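PDB 4MI2: putative enoyl-CoA hydratase/isomerase from Mycobacterium abscessus, which probably isomerises a coenzyme A thioester, most likely an epoxidised phenylacetyl-CoA of aromatic degradation, as a member of the enoyl-CoA hydratase/isomerase family. Local coordinates for residues Val56-Ala61 against Val107-Asn112; Ala7-Ser12 against Ile21-Pro26; Glu27-Leu32 against Gly62-Val67. One frame throughout, in Å; residues are numbered along the deposited sequence.

Contact 1. Residues Val56-Ala61 against Val107-Asn112; sequences VVMSAA and VVVAIN
Met58 lies obliquely against Val109, and two points of its side chain meet the same methyl. Its CB is 3.8 Å from Val109 CG2, and bends at chi2 and chi3 curl the thioether so that CE returns to 4.1 Å from Val109 CG2. Val109 presents this branch because CG1 takes the place between its backbone N and carbonyl carbon (chi1 65°), leaving CG2 anti to N. On the same face Val56 and Val107 pack with matching first torsions, branch against stem: Val56 CB is 4.1 Å from Val107 CG2. Val57 and Val108 point to the other face, where Val57 meets the carbonyl of Val108 rather than its methyls and is covered by Ala199, Asn200 and Ala203 of helix 195-207.

These pairs sit on adjacent parallel strands, 55-60 and 107-111, whose axes diverge by 18°. With helices 71-80 and 87-102 between them in sequence, the strands form a beta-alpha-beta crossover in the central sheet of the crotonase fold. The parallel register rests on Val108 N to Val56 O (2.8 Å), Met58 N to Val108 O (2.8 Å) and Ala110 N to Met58 O (2.9 Å).

Beyond Ser59 the chains separate, and side-chain and solvent links replace the ladder. A water accepts a hydrogen bond from Ala60 N at 2.8 Å and also lies within bonding distance of Ala110 O and Asn112 OD1, though with further acceptors nearby it cannot serve all of them at once. The other end of the Asn112 amide turns back across the gap: ND2 makes a weak, bent bond to Ala60 O (3.2 Å, 126° at the hydrogen) and a second weak one to Gly62 O, while Phe65 packs against both Val109 and Asn112.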
# COMPACT_ATOMS: atom_id res chain seq x y z
N VAL B 56 -9.77 -22.18 -8.72
CA VAL B 56 -11.00 -22.16 -7.96
C VAL B 56 -11.84 -20.96 -8.39
O VAL B 56 -11.31 -19.87 -8.63
CB VAL B 56 -10.71 -22.06 -6.45
CG1 VAL B 56 -12.00 -21.95 -5.64
CG2 VAL B 56 -9.90 -23.25 -6.00
N VAL B 57 -13.14 -21.18 -8.52
CA VAL B 57 -14.06 -20.09 -8.77
C VAL B 57 -15.16 -20.11 -7.70
O VAL B 57 -15.80 -21.13 -7.44
CB VAL B 57 -14.62 -20.08 -10.22
CG1 VAL B 57 -15.20 -21.43 -10.62
CG2 VAL B 57 -15.66 -18.97 -10.39
N MET B 58 -15.32 -18.96 -7.07
CA MET B 58 -16.29 -18.75 -6.02
C MET B 58 -17.41 -17.87 -6.60
O MET B 58 -17.14 -16.83 -7.19
CB MET B 58 -15.59 -18.07 -4.84
CG MET B 58 -16.10 -18.39 -3.45
SD MET B 58 -14.80 -18.35 -2.18
CE MET B 58 -14.03 -16.76 -2.49
N SER B 59 -18.66 -18.33 -6.48
CA SER B 59 -19.82 -17.58 -6.96
C SER B 59 -21.01 -17.77 -6.03
O SER B 59 -20.91 -18.45 -5.02
CB SER B 59 -20.16 -18.00 -8.40
OG SER B 59 -20.49 -19.37 -8.47
N ALA B 60 -22.14 -17.14 -6.38
CA ALA B 60 -23.33 -17.17 -5.53
C ALA B 60 -24.64 -17.06 -6.33
O ALA B 60 -24.73 -16.28 -7.28
CB ALA B 60 -23.24 -16.05 -4.50
N ALA B 61 -25.64 -17.84 -5.92
CA ALA B 61 -26.95 -17.84 -6.57
C ALA B 61 -27.80 -16.65 -6.15
O ALA B 61 -27.67 -16.14 -5.03
CB ALA B 61 -27.68 -19.14 -6.25
N VAL B 107 -7.49 -18.26 -7.18
CA VAL B 107 -8.89 -18.23 -6.74
C VAL B 107 -9.53 -16.99 -7.33
O VAL B 107 -9.03 -15.89 -7.15
CB VAL B 107 -9.01 -18.16 -5.21
CG1 VAL B 107 -10.47 -18.10 -4.78
CG2 VAL B 107 -8.31 -19.34 -4.57
N VAL B 108 -10.64 -17.20 -8.05
CA VAL B 108 -11.39 -16.14 -8.70
C VAL B 108 -12.75 -16.07 -8.02
O VAL B 108 -13.29 -17.11 -7.64
CB VAL B 108 -11.61 -16.47 -10.19
CG1 VAL B 108 -12.25 -15.29 -10.92
CG2 VAL B 108 -10.29 -16.86 -10.85
N VAL B 109 -13.30 -14.86 -7.87
CA VAL B 109 -14.63 -14.70 -7.29
C VAL B 109 -15.50 -13.79 -8.16
O VAL B 109 -15.03 -12.78 -8.70
CB VAL B 109 -14.56 -14.22 -5.82
CG1 VAL B 109 -13.96 -12.83 -5.73
CG2 VAL B 109 -15.94 -14.27 -5.16
N ALA B 110 -16.75 -14.20 -8.33
CA ALA B 110 -17.75 -13.46 -9.09
C ALA B 110 -18.70 -12.82 -8.09
O ALA B 110 -19.31 -13.53 -7.28
CB ALA B 110 -18.52 -14.38 -10.02
N ILE B 111 -18.82 -11.49 -8.13
CA ILE B 111 -19.58 -10.75 -7.13
C ILE B 111 -20.76 -10.01 -7.75
O ILE B 111 -20.62 -9.00 -8.45
CB ILE B 111 -18.70 -9.76 -6.35
CG1 ILE B 111 -17.39 -10.44 -5.91
CG2 ILE B 111 -19.44 -9.24 -5.13
CD1 ILE B 111 -16.42 -9.48 -5.26
N ASN B 112 -21.93 -10.57 -7.48
CA ASN B 112 -23.22 -10.00 -7.83
C ASN B 112 -23.80 -9.27 -6.61
O ASN B 112 -23.60 -9.72 -5.48
CB ASN B 112 -24.17 -11.14 -8.26
CG ASN B 112 -24.14 -12.35 -7.29
OD1 ASN B 112 -23.14 -12.62 -6.60
ND2 ASN B 112 -25.25 -13.10 -7.24
O HOH W 1 -21.69 -14.77 -7.79

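Contact 2. Residues Ala7-Ser12 against Ile21-Pro26; sequences AAVAYS and IVLDRP
Val9 and Ile21 hold the close-packed side of this pairing, Val9 CG1 lying 3.8 Å from Ile21 CG2. Register puts both residues on one face of the sheet; with Val9 CG1 anti to its backbone N (chi1 177°), it is that branch that meets Ile21. The second Val9 branch, CG2, reaches Leu23 CD2 at 4.3 Å. Farther along, Ile21 CG1 approaches the Tyr11 ring at its edge, near the ring plane, 4.1 Å from CD1. Helix 34-49 covers this face through Met36, Leu44 and Ala46, and its Glu39 accepts a hydrogen bond from Val9 N.

Strands 9-13 and 18-23 form a beta hairpin at the border of the six-stranded sheet, with 9-13 outermost. Ala10 and Val22 form a hydrogen-bonded pair: Ala10 N to Val22 O is 2.8 Å, and Val22 N to Ala10 O 2.9 Å.

The opposite face is thinner: Ala10 and Val22, both partly exposed, meet stem to stem, CB to CB 4.1 Å. Just past the last bridge, Val9 with Leu23, Asp24 N still bonds to Ala8 O, and near the exposed Ala7 a water gives hydrogen bonds to Ala7 O (2.7 Å) and Asp24 OD2 (2.8 Å), linking groups that do not bond directly.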
# COMPACT_ATOMS: atom_id res chain seq x y z
N ALA B 7 -25.82 -29.21 -0.14
CA ALA B 7 -27.09 -28.52 -0.53
C ALA B 7 -27.00 -26.98 -0.38
O ALA B 7 -27.31 -26.25 -1.33
CB ALA B 7 -28.27 -29.08 0.27
N ALA B 8 -26.56 -26.48 0.78
CA ALA B 8 -26.42 -25.02 1.01
C ALA B 8 -25.25 -24.37 0.24
O ALA B 8 -25.34 -23.23 -0.22
CB ALA B 8 -26.28 -24.73 2.50
N VAL B 9 -24.14 -25.10 0.12
CA VAL B 9 -23.03 -24.69 -0.72
C VAL B 9 -22.75 -25.81 -1.73
O VAL B 9 -22.56 -26.95 -1.34
CB VAL B 9 -21.76 -24.42 0.12
CG1 VAL B 9 -20.58 -24.06 -0.77
CG2 VAL B 9 -22.02 -23.31 1.13
N ALA B 10 -22.77 -25.49 -3.02
CA ALA B 10 -22.50 -26.49 -4.06
C ALA B 10 -21.00 -26.56 -4.32
O ALA B 10 -20.34 -25.53 -4.41
CB ALA B 10 -23.25 -26.17 -5.34
N TYR B 11 -20.48 -27.77 -4.45
CA TYR B 11 -19.09 -28.00 -4.77
C TYR B 11 -18.98 -28.99 -5.91
O TYR B 11 -19.66 -30.02 -5.92
CB TYR B 11 -18.34 -28.55 -3.55
CG TYR B 11 -16.88 -28.84 -3.80
CD1 TYR B 11 -15.95 -27.82 -3.82
CD2 TYR B 11 -16.43 -30.14 -4.01
CE1 TYR B 11 -14.60 -28.08 -4.04
CE2 TYR B 11 -15.08 -30.42 -4.23
CZ TYR B 11 -14.17 -29.37 -4.25
OH TYR B 11 -12.84 -29.61 -4.47
N SER B 12 -18.12 -28.68 -6.88
CA SER B 12 -17.77 -29.62 -7.95
C SER B 12 -16.39 -29.30 -8.52
O SER B 12 -15.94 -28.16 -8.47
CB SER B 12 -18.82 -29.57 -9.07
OG SER B 12 -18.85 -28.29 -9.67
N ILE B 21 -17.16 -23.39 -6.25
CA ILE B 21 -17.82 -23.26 -4.96
C ILE B 21 -18.94 -22.24 -5.11
O ILE B 21 -18.68 -21.07 -5.39
CB ILE B 21 -16.83 -22.80 -3.86
CG1 ILE B 21 -15.64 -23.77 -3.77
CG2 ILE B 21 -17.53 -22.69 -2.50
CD1 ILE B 21 -14.58 -23.36 -2.76
N VAL B 22 -20.19 -22.68 -4.95
CA VAL B 22 -21.33 -21.78 -5.11
C VAL B 22 -22.13 -21.67 -3.82
O VAL B 22 -22.62 -22.67 -3.28
CB VAL B 22 -22.28 -22.24 -6.25
CG1 VAL B 22 -23.34 -21.16 -6.53
CG2 VAL B 22 -21.48 -22.56 -7.51
N LEU B 23 -22.27 -20.43 -3.34
CA LEU B 23 -23.18 -20.12 -2.24
C LEU B 23 -24.60 -20.24 -2.79
O LEU B 23 -24.93 -19.60 -3.79
CB LEU B 23 -22.93 -18.71 -1.70
CG LEU B 23 -21.48 -18.37 -1.34
CD1 LEU B 23 -21.39 -16.98 -0.73
CD2 LEU B 23 -20.88 -19.40 -0.39
N ASP B 24 -25.42 -21.09 -2.17
CA ASP B 24 -26.72 -21.46 -2.73
C ASP B 24 -27.82 -21.40 -1.67
O ASP B 24 -28.55 -22.36 -1.44
CB ASP B 24 -26.62 -22.85 -3.35
CG ASP B 24 -27.72 -23.14 -4.36
OD1 ASP B 24 -28.42 -22.21 -4.84
OD2 ASP B 24 -27.86 -24.31 -4.72
N ARG B 25 -27.93 -20.24 -1.03
CA ARG B 25 -29.02 -19.94 -0.13
C ARG B 25 -29.64 -18.61 -0.60
O ARG B 25 -29.73 -17.65 0.17
CB ARG B 25 -28.49 -19.85 1.30
CG ARG B 25 -29.55 -19.98 2.36
CD ARG B 25 -29.02 -19.65 3.75
NE ARG B 25 -30.11 -19.56 4.72
CZ ARG B 25 -30.09 -18.86 5.85
NH1 ARG B 25 -29.02 -18.14 6.19
NH2 ARG B 25 -31.15 -18.87 6.64
N PRO B 26 -30.07 -18.56 -1.88
CA PRO B 26 -30.55 -17.30 -2.47
C PRO B 26 -31.71 -16.66 -1.73
O PRO B 26 -31.83 -15.44 -1.72
CB PRO B 26 -30.99 -17.71 -3.88
CG PRO B 26 -31.21 -19.18 -3.82
CD PRO B 26 -30.21 -19.68 -2.82
O HOH W 2 -26.33 -26.47 -3.87

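Contact 3. Residues Glu27-Leu32 against Gly62-Val67; sequences EASNAL and GKNFCV
Ser29 lays its CB against Val67, 3.7 Å from CG1, while its hydroxyl reaches toward Asn64. Asn64 ND2 donates to Ser29 OG at 3.1 Å, nearly straight at 166° and with the oxygen close to the amide plane. Asn64 OD1 is held by Ala114 N, so both ends of this group are tied and its rotation is fixed.

Asn30 reaches the facing backbone with its nitrogen. ND2 is 2.9 Å from Asn64 O, nearly in line with that C=O, makes a weak bond to Phe65 O (3.2 Å), and bonds also to Ala61 O. Its OD1 accepts from Arg25 N, which sets which way the amide faces. A type I' turn from Ala28 to Ala31, with positive phi at Ser29 and Asn30, brings both side chains toward 62-67.

Cys66 SG lies over the branch point of Leu32, on the side away from CB, 3.7 Å from CG and equidistant from the two methyls. The paired loops follow strands 18-23 and 55-60 and precede helices 34-49 and 71-80, an arrangement typical of the crotonase fold; as in relatives, they probably border the acyl-CoA site, the second leading toward the oxyanion hole.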
# COMPACT_ATOMS: atom_id res chain seq x y z
N GLU B 27 -32.56 -17.48 -1.11
CA GLU B 27 -33.73 -17.01 -0.37
C GLU B 27 -33.34 -16.12 0.82
O GLU B 27 -34.16 -15.31 1.28
CB GLU B 27 -34.61 -18.20 0.10
CG GLU B 27 -34.03 -19.12 1.18
CD GLU B 27 -33.16 -20.26 0.64
OE1 GLU B 27 -32.66 -20.18 -0.51
OE2 GLU B 27 -32.96 -21.25 1.39
N ALA B 28 -32.11 -16.26 1.31
CA ALA B 28 -31.62 -15.44 2.42
C ALA B 28 -30.47 -14.52 2.00
O ALA B 28 -29.70 -14.06 2.84
CB ALA B 28 -31.18 -16.35 3.56
N SER B 29 -30.37 -14.24 0.70
CA SER B 29 -29.23 -13.50 0.12
C SER B 29 -27.87 -14.10 0.53
O SER B 29 -26.88 -13.38 0.71
CB SER B 29 -29.32 -12.01 0.48
OG SER B 29 -30.45 -11.40 -0.13
N ASN B 30 -27.85 -15.42 0.65
CA ASN B 30 -26.67 -16.19 1.04
C ASN B 30 -26.09 -15.82 2.42
O ASN B 30 -24.87 -15.96 2.67
CB ASN B 30 -25.61 -16.14 -0.07
CG ASN B 30 -26.14 -16.70 -1.37
OD1 ASN B 30 -26.65 -17.83 -1.42
ND2 ASN B 30 -26.04 -15.92 -2.44
N ALA B 31 -26.98 -15.38 3.31
CA ALA B 31 -26.60 -15.10 4.69
C ALA B 31 -26.03 -16.36 5.30
O ALA B 31 -26.57 -17.44 5.10
CB ALA B 31 -27.81 -14.62 5.50
N LEU B 32 -24.93 -16.22 6.04
CA LEU B 32 -24.17 -17.38 6.51
C LEU B 32 -24.68 -17.87 7.86
O LEU B 32 -24.40 -17.28 8.90
CB LEU B 32 -22.69 -17.03 6.60
CG LEU B 32 -22.08 -16.48 5.30
CD1 LEU B 32 -20.67 -16.02 5.54
CD2 LEU B 32 -22.13 -17.52 4.19
N GLY B 62 -28.69 -16.22 -7.04
CA GLY B 62 -29.62 -15.13 -6.75
C GLY B 62 -29.00 -13.77 -6.98
O GLY B 62 -28.00 -13.65 -7.67
N LYS B 63 -29.61 -12.74 -6.40
CA LYS B 63 -29.22 -11.35 -6.67
C LYS B 63 -28.02 -10.86 -5.84
O LYS B 63 -27.35 -9.92 -6.25
CB LYS B 63 -30.41 -10.40 -6.44
N ASN B 64 -27.75 -11.48 -4.70
CA ASN B 64 -26.72 -10.97 -3.79
C ASN B 64 -25.66 -11.99 -3.43
O ASN B 64 -25.98 -13.11 -3.03
CB ASN B 64 -27.38 -10.41 -2.54
CG ASN B 64 -28.32 -9.25 -2.84
OD1 ASN B 64 -27.96 -8.31 -3.56
ND2 ASN B 64 -29.53 -9.32 -2.30
N PHE B 65 -24.39 -11.60 -3.57
CA PHE B 65 -23.27 -12.51 -3.30
C PHE B 65 -23.36 -13.07 -1.88
O PHE B 65 -23.44 -14.29 -1.69
CB PHE B 65 -21.92 -11.78 -3.49
CG PHE B 65 -20.72 -12.63 -3.16
CD1 PHE B 65 -20.25 -13.57 -4.06
CD2 PHE B 65 -20.07 -12.49 -1.95
CE1 PHE B 65 -19.16 -14.36 -3.76
CE2 PHE B 65 -18.97 -13.26 -1.64
CZ PHE B 65 -18.52 -14.21 -2.54
N CYS B 66 -23.35 -12.19 -0.88
CA CYS B 66 -23.37 -12.61 0.52
C CYS B 66 -23.54 -11.41 1.45
O CYS B 66 -22.69 -10.53 1.50
CB CYS B 66 -22.08 -13.35 0.87
SG CYS B 66 -22.04 -14.01 2.55
N VAL B 67 -24.64 -11.40 2.21
CA VAL B 67 -24.89 -10.32 3.15
C VAL B 67 -24.23 -10.54 4.51
O VAL B 67 -24.43 -9.74 5.41
CB VAL B 67 -26.40 -10.02 3.36
CG1 VAL B 67 -27.04 -9.59 2.04
CG2 VAL B 67 -27.15 -11.21 3.98

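How the contacts relate
Contacts 1 and 2 share one six-stranded sheet: strand 18-23 of contact 2 runs beside strand 55-60 of contact 1, joined by backbone bonds such as Ile21 N to Val57 O. Their centres are about 11 Å apart. Contact 3 lies at the C-terminal ends of these two strands, about 11 Å from the centre of contact 2 and 13 Å from that of contact 1. Along the chain contact 2 closes first, and the segments of contacts 3 and 1 then alternate. The Asn30 amide ties the loop of contact 3 to both strand pairs, while Asn112 O accepts a hydrogen bond from Phe65 N. The sheet thus appears to position loops that, as in other crotonases, probably border the active site.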